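PDB 3VMV: pectate lyase from Bacillus, which probably cleaves pectate (polygalacturonate) chains by elimination, as a polysaccharide lyase of family 1 built on a parallel beta-helix. Local coordinates for residues D93-N101 / G120-D128; Y213-N221 / F298-S308. One frame throughout, in Å; residues are numbered along the deposited sequence.

Interaction 1: residues D93-N101 / G120-D128; sequences DGIGIRLSN and GTAIEVTDD. With SO4 (sulfate ion), chain B.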
loop_
_atom_site.group_PDB
_atom_site.type_symbol
_atom_site.label_atom_id
_atom_site.label_comp_id
_atom_site.label_asym_id
_atom_site.label_seq_id
_atom_site.Cartn_x
_atom_site.Cartn_y
_atom_site.Cartn_z
ATOM N N ASP A 93 5.397 11.168 11.689
ATOM C CA ASP A 93 5.689 12.408 10.976
ATOM C C ASP A 93 7.156 12.377 10.550
ATOM O O ASP A 93 8.072 12.529 11.374
ATOM C CB ASP A 93 5.401 13.596 11.890
ATOM C CG ASP A 93 5.714 14.931 11.224
ATOM O OD1 ASP A 93 6.103 14.950 10.027
ATOM O OD2 ASP A 93 5.566 15.969 11.917
ATOM N N GLY A 94 7.367 12.098 9.261
ATOM C CA GLY A 94 8.718 12.134 8.723
ATOM C C GLY A 94 9.477 10.852 8.904
ATOM O O GLY A 94 10.702 10.850 8.668
ATOM N N ILE A 95 8.805 9.772 9.312
ATOM C CA ILE A 95 9.506 8.483 9.469
ATOM C C ILE A 95 8.521 7.412 9.081
ATOM O O ILE A 95 7.351 7.480 9.468
ATOM C CB ILE A 95 10.073 8.249 10.913
ATOM C CG1 ILE A 95 10.901 6.968 10.922
ATOM C CG2 ILE A 95 8.958 8.284 11.964
ATOM C CD1 ILE A 95 11.784 6.809 12.184
ATOM N N GLY A 96 9.002 6.472 8.286
ATOM C CA GLY A 96 8.179 5.386 7.796
ATOM C C GLY A 96 8.505 4.052 8.407
ATOM O O GLY A 96 9.422 3.903 9.224
ATOM N N ILE A 97 7.673 3.080 8.062
ATOM C CA ILE A 97 7.826 1.704 8.536
ATOM C C ILE A 97 8.321 0.800 7.433
ATOM O O ILE A 97 7.873 0.915 6.296
ATOM C CB ILE A 97 6.439 1.175 8.994
ATOM C CG1 ILE A 97 5.938 2.038 10.155
ATOM C CG2 ILE A 97 6.563 -0.292 9.445
ATOM C CD1 ILE A 97 4.434 1.747 10.565
ATOM N N ARG A 98 9.252 -0.102 7.751
ATOM C CA ARG A 98 9.701 -1.100 6.793
ATOM C C ARG A 98 9.421 -2.479 7.335
ATOM O O ARG A 98 9.816 -2.801 8.451
ATOM C CB ARG A 98 11.184 -0.963 6.417
ATOM C CG ARG A 98 11.637 -1.991 5.375
ATOM C CD ARG A 98 13.078 -1.724 4.928
ATOM N NE ARG A 98 13.984 -1.899 6.058
ATOM C CZ ARG A 98 15.271 -1.510 6.058
ATOM N NH1 ARG A 98 16.017 -1.750 7.126
ATOM N NH2 ARG A 98 15.790 -0.878 5.010
ATOM N N LEU A 99 8.776 -3.303 6.526
ATOM C CA LEU A 99 8.582 -4.706 6.890
ATOM C C LEU A 99 9.541 -5.557 6.103
ATOM O O LEU A 99 9.483 -5.560 4.860
ATOM C CB LEU A 99 7.140 -5.130 6.607
ATOM C CG LEU A 99 5.971 -4.306 7.189
ATOM C CD1 LEU A 99 4.642 -5.067 6.890
ATOM C CD2 LEU A 99 6.084 -3.955 8.629
ATOM N N SER A 100 10.398 -6.315 6.771
ATOM C CA SER A 100 11.408 -7.114 6.077
ATOM C C SER A 100 11.324 -8.565 6.566
ATOM O O SER A 100 11.472 -8.832 7.762
ATOM C CB SER A 100 12.792 -6.514 6.352
ATOM O OG SER A 100 13.818 -7.402 5.951
ATOM N N ASN A 101 11.046 -9.471 5.641
ATOM C CA ASN A 101 10.757 -10.874 5.966
ATOM C C ASN A 101 9.810 -10.980 7.163
ATOM O O ASN A 101 10.023 -11.707 8.124
ATOM C CB ASN A 101 12.042 -11.682 6.179
ATOM C CG ASN A 101 11.833 -13.178 5.936
ATOM O OD1 ASN A 101 10.797 -13.618 5.461
ATOM N ND2 ASN A 101 12.879 -13.977 6.271
ATOM N N GLY A 120 12.429 6.772 2.494
ATOM C CA GLY A 120 11.602 7.854 1.979
ATOM C C GLY A 120 10.193 7.377 1.645
ATOM O O GLY A 120 9.484 7.973 0.815
ATOM N N THR A 121 9.782 6.314 2.313
ATOM C CA THR A 121 8.521 5.659 1.974
ATOM C C THR A 121 7.711 5.388 3.235
ATOM O O THR A 121 8.260 4.968 4.261
ATOM C CB THR A 121 8.834 4.345 1.241
ATOM O OG1 THR A 121 9.426 4.660 -0.042
ATOM C CG2 THR A 121 7.567 3.511 1.002
ATOM N N ALA A 122 6.400 5.629 3.185
ATOM C CA ALA A 122 5.596 5.510 4.405
ATOM C C ALA A 122 5.537 4.044 4.894
ATOM O O ALA A 122 5.728 3.790 6.078
ATOM C CB ALA A 122 4.173 6.087 4.205
ATOM N N ILE A 123 5.223 3.097 3.998
ATOM C CA ILE A 123 5.349 1.686 4.353
ATOM C C ILE A 123 6.029 0.966 3.214
ATOM O O ILE A 123 5.522 0.940 2.097
ATOM C CB ILE A 123 4.007 1.021 4.628
ATOM C CG1 ILE A 123 3.262 1.785 5.714
ATOM C CG2 ILE A 123 4.225 -0.445 5.088
ATOM C CD1 ILE A 123 1.838 1.210 6.035
ATOM N N GLU A 124 7.191 0.376 3.493
ATOM C CA GLU A 124 7.883 -0.476 2.546
ATOM C C GLU A 124 7.694 -1.917 2.947
ATOM O O GLU A 124 8.021 -2.274 4.084
ATOM C CB GLU A 124 9.381 -0.136 2.491
ATOM C CG GLU A 124 10.150 -1.245 1.687
ATOM C CD GLU A 124 11.529 -0.876 1.118
ATOM O OE1 GLU A 124 11.618 -0.174 0.073
ATOM O OE2 GLU A 124 12.544 -1.350 1.679
ATOM N N VAL A 125 7.182 -2.757 2.042
ATOM C CA VAL A 125 6.948 -4.156 2.363
ATOM C C VAL A 125 7.879 -4.980 1.466
ATOM O O VAL A 125 7.735 -4.951 0.256
ATOM C CB VAL A 125 5.480 -4.537 2.105
ATOM C CG1 VAL A 125 5.238 -5.971 2.463
ATOM C CG2 VAL A 125 4.496 -3.603 2.858
ATOM N N THR A 126 8.852 -5.693 2.043
ATOM C CA THR A 126 9.951 -6.201 1.247
ATOM C C THR A 126 10.541 -7.465 1.824
ATOM O O THR A 126 10.027 -8.019 2.808
ATOM C CB THR A 126 11.015 -5.082 1.063
ATOM O OG1 THR A 126 11.957 -5.476 0.063
ATOM C CG2 THR A 126 11.729 -4.724 2.384
ATOM N N ASP A 127 11.589 -7.966 1.172
ATOM C CA ASP A 127 12.327 -9.135 1.638
ATOM C C ASP A 127 11.424 -10.296 2.032
ATOM O O ASP A 127 11.540 -10.819 3.141
ATOM C CB ASP A 127 13.257 -8.778 2.825
ATOM C CG ASP A 127 14.222 -7.619 2.495
ATOM O OD1 ASP A 127 14.697 -7.540 1.341
ATOM O OD2 ASP A 127 14.487 -6.789 3.376
ATOM N N ASP A 128 10.552 -10.689 1.117
ATOM C CA ASP A 128 9.773 -11.910 1.250
ATOM C C ASP A 128 8.719 -11.888 2.341
ATOM O O ASP A 128 8.263 -12.947 2.770
ATOM C CB ASP A 128 10.708 -13.116 1.413
ATOM C CG ASP A 128 11.639 -13.285 0.221
ATOM O OD1 ASP A 128 11.248 -14.001 -0.721
ATOM O OD2 ASP A 128 12.753 -12.719 0.233
HETATM S S SO4 B . 19.089 0.360 6.007
HETATM O O1 SO4 B . 18.739 1.590 6.704
HETATM O O2 SO4 B . 18.897 -0.791 6.862
HETATM O O3 SO4 B . 18.256 0.242 4.812
HETATM O O4 SO4 B . 20.494 0.391 5.638
HETATM O O HOH W 1 9.688 2.770 4.930
#
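The side chains of R98 and E124 run side by side and point the same way, their guanidinium and carboxylate planes 21° apart. Their charged atoms do not touch. E124 OE2 instead rests on R98 CD at 3.3 Å, while OE1 is bound by K159. A sulfate, probably from the crystallisation liquor, lies at the edge of the R98 guanidinium and in its plane. R98 NH1 gives a bond to sulfate O2 (3.0 Å) and R98 NH2 one to sulfate O3 (2.7 Å). D67 and E119 also hold the two nitrogens, fixing the group at several points. CG of R98 stands anti to the backbone N (chi1 -178°), which sends the chain out beside E124. S100 OG donates to the anti lone pair of D127 OD2 at 2.7 Å. I97 N and L99 N bond A122 O and E124 O; E124 N and T126 N return bonds to I97 O and L99 O. A water bridges I97 O and T121 O. R98, E124, S100 and T126 point to one face of the paired strands; I97, L99, I123 and V125 point to the other, where L99 meets V125. Such in-register parallel strands characterise the right-handed parallel beta-helix of pectate lyases.

Interaction 2: residues Y213-N221 / F298-S308; sequences YADVHMFNN and FTPPYSYQVQS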
loop_
_atom_site.group_PDB
_atom_site.type_symbol
_atom_site.label_atom_id
_atom_site.label_comp_id
_atom_site.label_asym_id
_atom_site.label_seq_id
_atom_site.Cartn_x
_atom_site.Cartn_y
_atom_site.Cartn_z
ATOM N N TYR A 213 4.772 -7.389 -13.076
ATOM C CA TYR A 213 4.635 -8.875 -12.954
ATOM C C TYR A 213 3.463 -9.409 -12.152
ATOM O O TYR A 213 2.901 -10.473 -12.500
ATOM C CB TYR A 213 5.907 -9.572 -12.357
ATOM C CG TYR A 213 7.194 -9.227 -13.065
ATOM C CD1 TYR A 213 7.498 -9.787 -14.314
ATOM C CD2 TYR A 213 8.073 -8.313 -12.510
ATOM C CE1 TYR A 213 8.678 -9.442 -14.999
ATOM C CE2 TYR A 213 9.244 -7.971 -13.180
ATOM C CZ TYR A 213 9.529 -8.542 -14.416
ATOM O OH TYR A 213 10.670 -8.196 -15.087
ATOM N N ALA A 214 3.117 -8.707 -11.071
ATOM C CA ALA A 214 2.175 -9.257 -10.071
ATOM C C ALA A 214 0.726 -9.387 -10.548
ATOM O O ALA A 214 0.290 -8.637 -11.419
ATOM C CB ALA A 214 2.194 -8.394 -8.852
ATOM N N ASP A 215 0.023 -10.363 -9.956
ATOM C CA ASP A 215 -1.446 -10.398 -9.999
ATOM C C ASP A 215 -2.007 -9.551 -8.852
ATOM O O ASP A 215 -1.633 -9.707 -7.653
ATOM C CB ASP A 215 -1.930 -11.839 -9.856
ATOM C CG ASP A 215 -1.597 -12.702 -11.092
ATOM O OD1 ASP A 215 -1.369 -12.134 -12.166
ATOM O OD2 ASP A 215 -1.528 -13.950 -10.950
ATOM N N VAL A 216 -2.924 -8.654 -9.234
ATOM C CA VAL A 216 -3.469 -7.638 -8.345
ATOM C C VAL A 216 -4.972 -7.490 -8.586
ATOM O O VAL A 216 -5.415 -7.534 -9.734
ATOM C CB VAL A 216 -2.770 -6.304 -8.621
ATOM C CG1 VAL A 216 -3.369 -5.196 -7.806
ATOM C CG2 VAL A 216 -1.271 -6.438 -8.365
ATOM N N HIS A 217 -5.752 -7.343 -7.519
ATOM C CA HIS A 217 -7.180 -7.023 -7.617
ATOM C C HIS A 217 -7.391 -5.649 -7.004
ATOM O O HIS A 217 -7.002 -5.438 -5.861
ATOM C CB HIS A 217 -7.943 -8.094 -6.860
ATOM C CG HIS A 217 -9.444 -7.992 -6.898
ATOM N ND1 HIS A 217 -10.207 -8.570 -5.907
ATOM C CD2 HIS A 217 -10.309 -7.443 -7.781
ATOM C CE1 HIS A 217 -11.492 -8.400 -6.196
ATOM N NE2 HIS A 217 -11.585 -7.707 -7.315
ATOM N N MET A 218 -7.981 -4.731 -7.761
ATOM C CA MET A 218 -8.381 -3.433 -7.233
ATOM C C MET A 218 -9.885 -3.295 -7.370
ATOM O O MET A 218 -10.395 -3.285 -8.510
ATOM C CB MET A 218 -7.708 -2.314 -8.004
ATOM C CG MET A 218 -6.203 -2.487 -8.072
ATOM S SD MET A 218 -5.362 -0.994 -8.677
ATOM C CE MET A 218 -5.405 0.088 -7.252
ATOM N N PHE A 219 -10.571 -3.255 -6.225
ATOM C CA PHE A 219 -12.019 -3.040 -6.278
ATOM C C PHE A 219 -12.513 -1.984 -5.320
ATOM O O PHE A 219 -11.989 -1.824 -4.211
ATOM C CB PHE A 219 -12.812 -4.369 -6.119
ATOM C CG PHE A 219 -12.707 -5.033 -4.743
ATOM C CD1 PHE A 219 -13.720 -4.853 -3.798
ATOM C CD2 PHE A 219 -11.644 -5.868 -4.429
ATOM C CE1 PHE A 219 -13.698 -5.485 -2.563
ATOM C CE2 PHE A 219 -11.585 -6.500 -3.166
ATOM C CZ PHE A 219 -12.619 -6.315 -2.231
ATOM N N ASN A 220 -13.545 -1.245 -5.751
ATOM C CA ASN A 220 -14.236 -0.328 -4.845
ATOM C C ASN A 220 -13.323 0.751 -4.298
ATOM O O ASN A 220 -13.585 1.241 -3.205
ATOM C CB ASN A 220 -14.921 -1.074 -3.678
ATOM C CG ASN A 220 -16.177 -1.848 -4.119
ATOM O OD1 ASN A 220 -16.717 -1.704 -5.272
ATOM N ND2 ASN A 220 -16.645 -2.673 -3.233
ATOM N N ASN A 221 -12.309 1.130 -5.073
ATOM C CA ASN A 221 -11.518 2.331 -4.715
ATOM C C ASN A 221 -12.078 3.582 -5.392
ATOM O O ASN A 221 -12.828 3.474 -6.390
ATOM C CB ASN A 221 -10.053 2.167 -5.127
ATOM C CG ASN A 221 -9.432 0.905 -4.582
ATOM O OD1 ASN A 221 -9.061 0.818 -3.397
ATOM N ND2 ASN A 221 -9.322 -0.106 -5.441
ATOM N N PHE A 298 -8.225 -12.489 -16.131
ATOM C CA PHE A 298 -7.802 -12.688 -14.734
ATOM C C PHE A 298 -8.847 -12.216 -13.710
ATOM O O PHE A 298 -9.293 -11.056 -13.736
ATOM C CB PHE A 298 -6.480 -11.977 -14.450
ATOM C CG PHE A 298 -6.115 -11.990 -12.995
ATOM C CD1 PHE A 298 -5.713 -13.147 -12.369
ATOM C CD2 PHE A 298 -6.273 -10.836 -12.246
ATOM C CE1 PHE A 298 -5.412 -13.147 -10.992
ATOM C CE2 PHE A 298 -5.979 -10.830 -10.893
ATOM C CZ PHE A 298 -5.553 -11.987 -10.259
ATOM N N THR A 299 -9.223 -13.149 -12.824
ATOM C CA THR A 299 -10.030 -12.911 -11.621
ATOM C C THR A 299 -9.286 -13.585 -10.450
ATOM O O THR A 299 -8.688 -14.659 -10.620
ATOM C CB THR A 299 -11.387 -13.627 -11.873
ATOM O OG1 THR A 299 -12.023 -13.013 -13.015
ATOM C CG2 THR A 299 -12.300 -13.527 -10.722
ATOM N N PRO A 300 -9.326 -12.978 -9.244
ATOM C CA PRO A 300 -8.537 -13.513 -8.142
ATOM C C PRO A 300 -9.200 -14.751 -7.530
ATOM O O PRO A 300 -10.417 -14.965 -7.618
ATOM C CB PRO A 300 -8.513 -12.353 -7.129
ATOM C CG PRO A 300 -9.862 -11.639 -7.386
ATOM C CD PRO A 300 -10.029 -11.732 -8.876
ATOM N N PRO A 301 -8.389 -15.571 -6.899
ATOM C CA PRO A 301 -8.813 -16.874 -6.389
ATOM C C PRO A 301 -9.445 -16.856 -5.021
ATOM O O PRO A 301 -9.242 -17.813 -4.295
ATOM C CB PRO A 301 -7.497 -17.646 -6.341
ATOM C CG PRO A 301 -6.481 -16.593 -6.036
ATOM C CD PRO A 301 -6.937 -15.365 -6.765
ATOM N N TYR A 302 -10.177 -15.818 -4.639
ATOM C CA TYR A 302 -10.745 -15.788 -3.309
ATOM C C TYR A 302 -12.182 -15.267 -3.360
ATOM O O TYR A 302 -12.575 -14.634 -4.334
ATOM C CB TYR A 302 -9.893 -14.927 -2.337
ATOM C CG TYR A 302 -9.547 -13.526 -2.849
ATOM C CD1 TYR A 302 -10.533 -12.552 -3.009
ATOM C CD2 TYR A 302 -8.238 -13.193 -3.202
ATOM C CE1 TYR A 302 -10.226 -11.278 -3.476
ATOM C CE2 TYR A 302 -7.936 -11.899 -3.672
ATOM C CZ TYR A 302 -8.915 -10.965 -3.785
ATOM O OH TYR A 302 -8.582 -9.697 -4.236
ATOM N N SER A 303 -12.926 -15.547 -2.288
ATOM C CA SER A 303 -14.268 -14.999 -2.107
ATOM C C SER A 303 -14.165 -13.558 -1.647
ATOM O O SER A 303 -13.249 -13.213 -0.907
ATOM C CB SER A 303 -14.975 -15.827 -1.039
ATOM O OG SER A 303 -15.069 -17.198 -1.422
ATOM N N TYR A 304 -15.149 -12.729 -2.017
ATOM C CA TYR A 304 -15.153 -11.359 -1.564
ATOM C C TYR A 304 -16.549 -10.768 -1.785
ATOM O O TYR A 304 -17.384 -11.344 -2.495
ATOM C CB TYR A 304 -14.053 -10.515 -2.257
ATOM C CG TYR A 304 -14.224 -10.380 -3.758
ATOM C CD1 TYR A 304 -14.798 -9.244 -4.324
ATOM C CD2 TYR A 304 -13.825 -11.419 -4.620
ATOM C CE1 TYR A 304 -14.986 -9.123 -5.694
ATOM C CE2 TYR A 304 -13.980 -11.306 -6.004
ATOM C CZ TYR A 304 -14.578 -10.150 -6.551
ATOM O OH TYR A 304 -14.718 -10.075 -7.913
ATOM N N GLN A 305 -16.791 -9.635 -1.145
ATOM C CA GLN A 305 -18.014 -8.864 -1.344
ATOM C C GLN A 305 -17.644 -7.585 -2.025
ATOM O O GLN A 305 -16.651 -6.938 -1.606
ATOM C CB GLN A 305 -18.639 -8.572 0.018
ATOM C CG GLN A 305 -19.186 -9.809 0.661
ATOM C CD GLN A 305 -20.452 -10.275 -0.013
ATOM O OE1 GLN A 305 -21.359 -9.479 -0.280
ATOM N NE2 GLN A 305 -20.527 -11.576 -0.300
ATOM N N VAL A 306 -18.418 -7.210 -3.034
ATOM C CA VAL A 306 -18.085 -6.013 -3.822
ATOM C C VAL A 306 -19.323 -5.153 -4.022
ATOM O O VAL A 306 -20.393 -5.637 -4.398
ATOM C CB VAL A 306 -17.374 -6.404 -5.139
ATOM C CG1 VAL A 306 -18.249 -7.307 -6.025
ATOM C CG2 VAL A 306 -16.952 -5.147 -5.919
ATOM N N GLN A 307 -19.194 -3.873 -3.685
ATOM C CA GLN A 307 -20.270 -2.887 -3.898
ATOM C C GLN A 307 -20.270 -2.369 -5.329
ATOM O O GLN A 307 -19.334 -2.590 -6.079
ATOM C CB GLN A 307 -20.039 -1.693 -2.977
ATOM C CG GLN A 307 -20.013 -2.022 -1.495
ATOM C CD GLN A 307 -19.768 -0.740 -0.705
ATOM O OE1 GLN A 307 -18.673 -0.200 -0.723
ATOM N NE2 GLN A 307 -20.821 -0.181 -0.164
ATOM N N SER A 308 -21.323 -1.649 -5.721
ATOM C CA SER A 308 -21.223 -0.927 -6.980
ATOM C C SER A 308 -20.174 0.185 -6.831
ATOM O O SER A 308 -19.793 0.555 -5.710
ATOM C CB SER A 308 -22.570 -0.304 -7.330
ATOM O OG SER A 308 -22.872 0.778 -6.448
#
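H217 reaches across to the loop 298-308 and is touched there by P300, Y302 and Y304. Its CG stands anti to the backbone N (chi1 -177°), and the side chain leaves the strand toward the loop. At the base, H217 CB already meets Y302 OH at 3.1 Å. The ring follows. P300 CG sits over one face, 3.7 Å from the ring centroid, in a CH-pi contact. F219 CD2 covers the opposite face near the rim. H217 ND1 shares a hydrogen bond of 2.6 Å with Y302 OH, which lies at the ring edge; either atom could be the donor. The same hydroxyl also bonds T195. At the far end, H217 CE1 points at the middle of the Y304 ring, 3.6 Å from Y304 CZ. The planes stand at 71°, an edge-to-face pair. H217 NE2 bonds E242, so both ring nitrogens have partners and the rotation of the imidazole is fixed.

F219 extends this aromatic cluster. Y304 CD1 lies over the centre of its ring, and V306 CG2 packs on F219 CD1 at 3.9 Å. N220 packs against V306 and Q307. At the other end, the F298 ring takes the carboxylate of D215 on one face, the planes 27° apart. D215 OD1 also forms a salt bridge with R238. The edge of F298 meets the backbone, with F298 CE2 3.5 Å from V216 O.

The loop thus covers one side of strand 215-219, which pairs in parallel with strands 192-197 and 238-242. P300 and Y304 also lean on F240 of strand 238-242. Q307 and N220 touch A312 of helix 309-319, which begins just after the N-cap residue S308.

Overall arrangement
From the N terminus, interaction 1 comes first. It closes a loop of 18 residues, which carries strands 105-108 and 111-113, and so joins one coil of the beta-helix to the next. Strand 97-103 also pairs with 66-68, and strand 123-126 with 156-158. Interaction 2 opens later and closes a much longer loop of 76 residues, bringing the 298-308 loop back onto strand 215-219. The two contacts are in series; they neither nest nor cross. Their centres are 24 Å apart, on opposite sides of the chain's centre. Interaction 1 joins strands of neighbouring coils of the beta-helix, whereas interaction 2 ties the loop before helix 309-319 to a later coil.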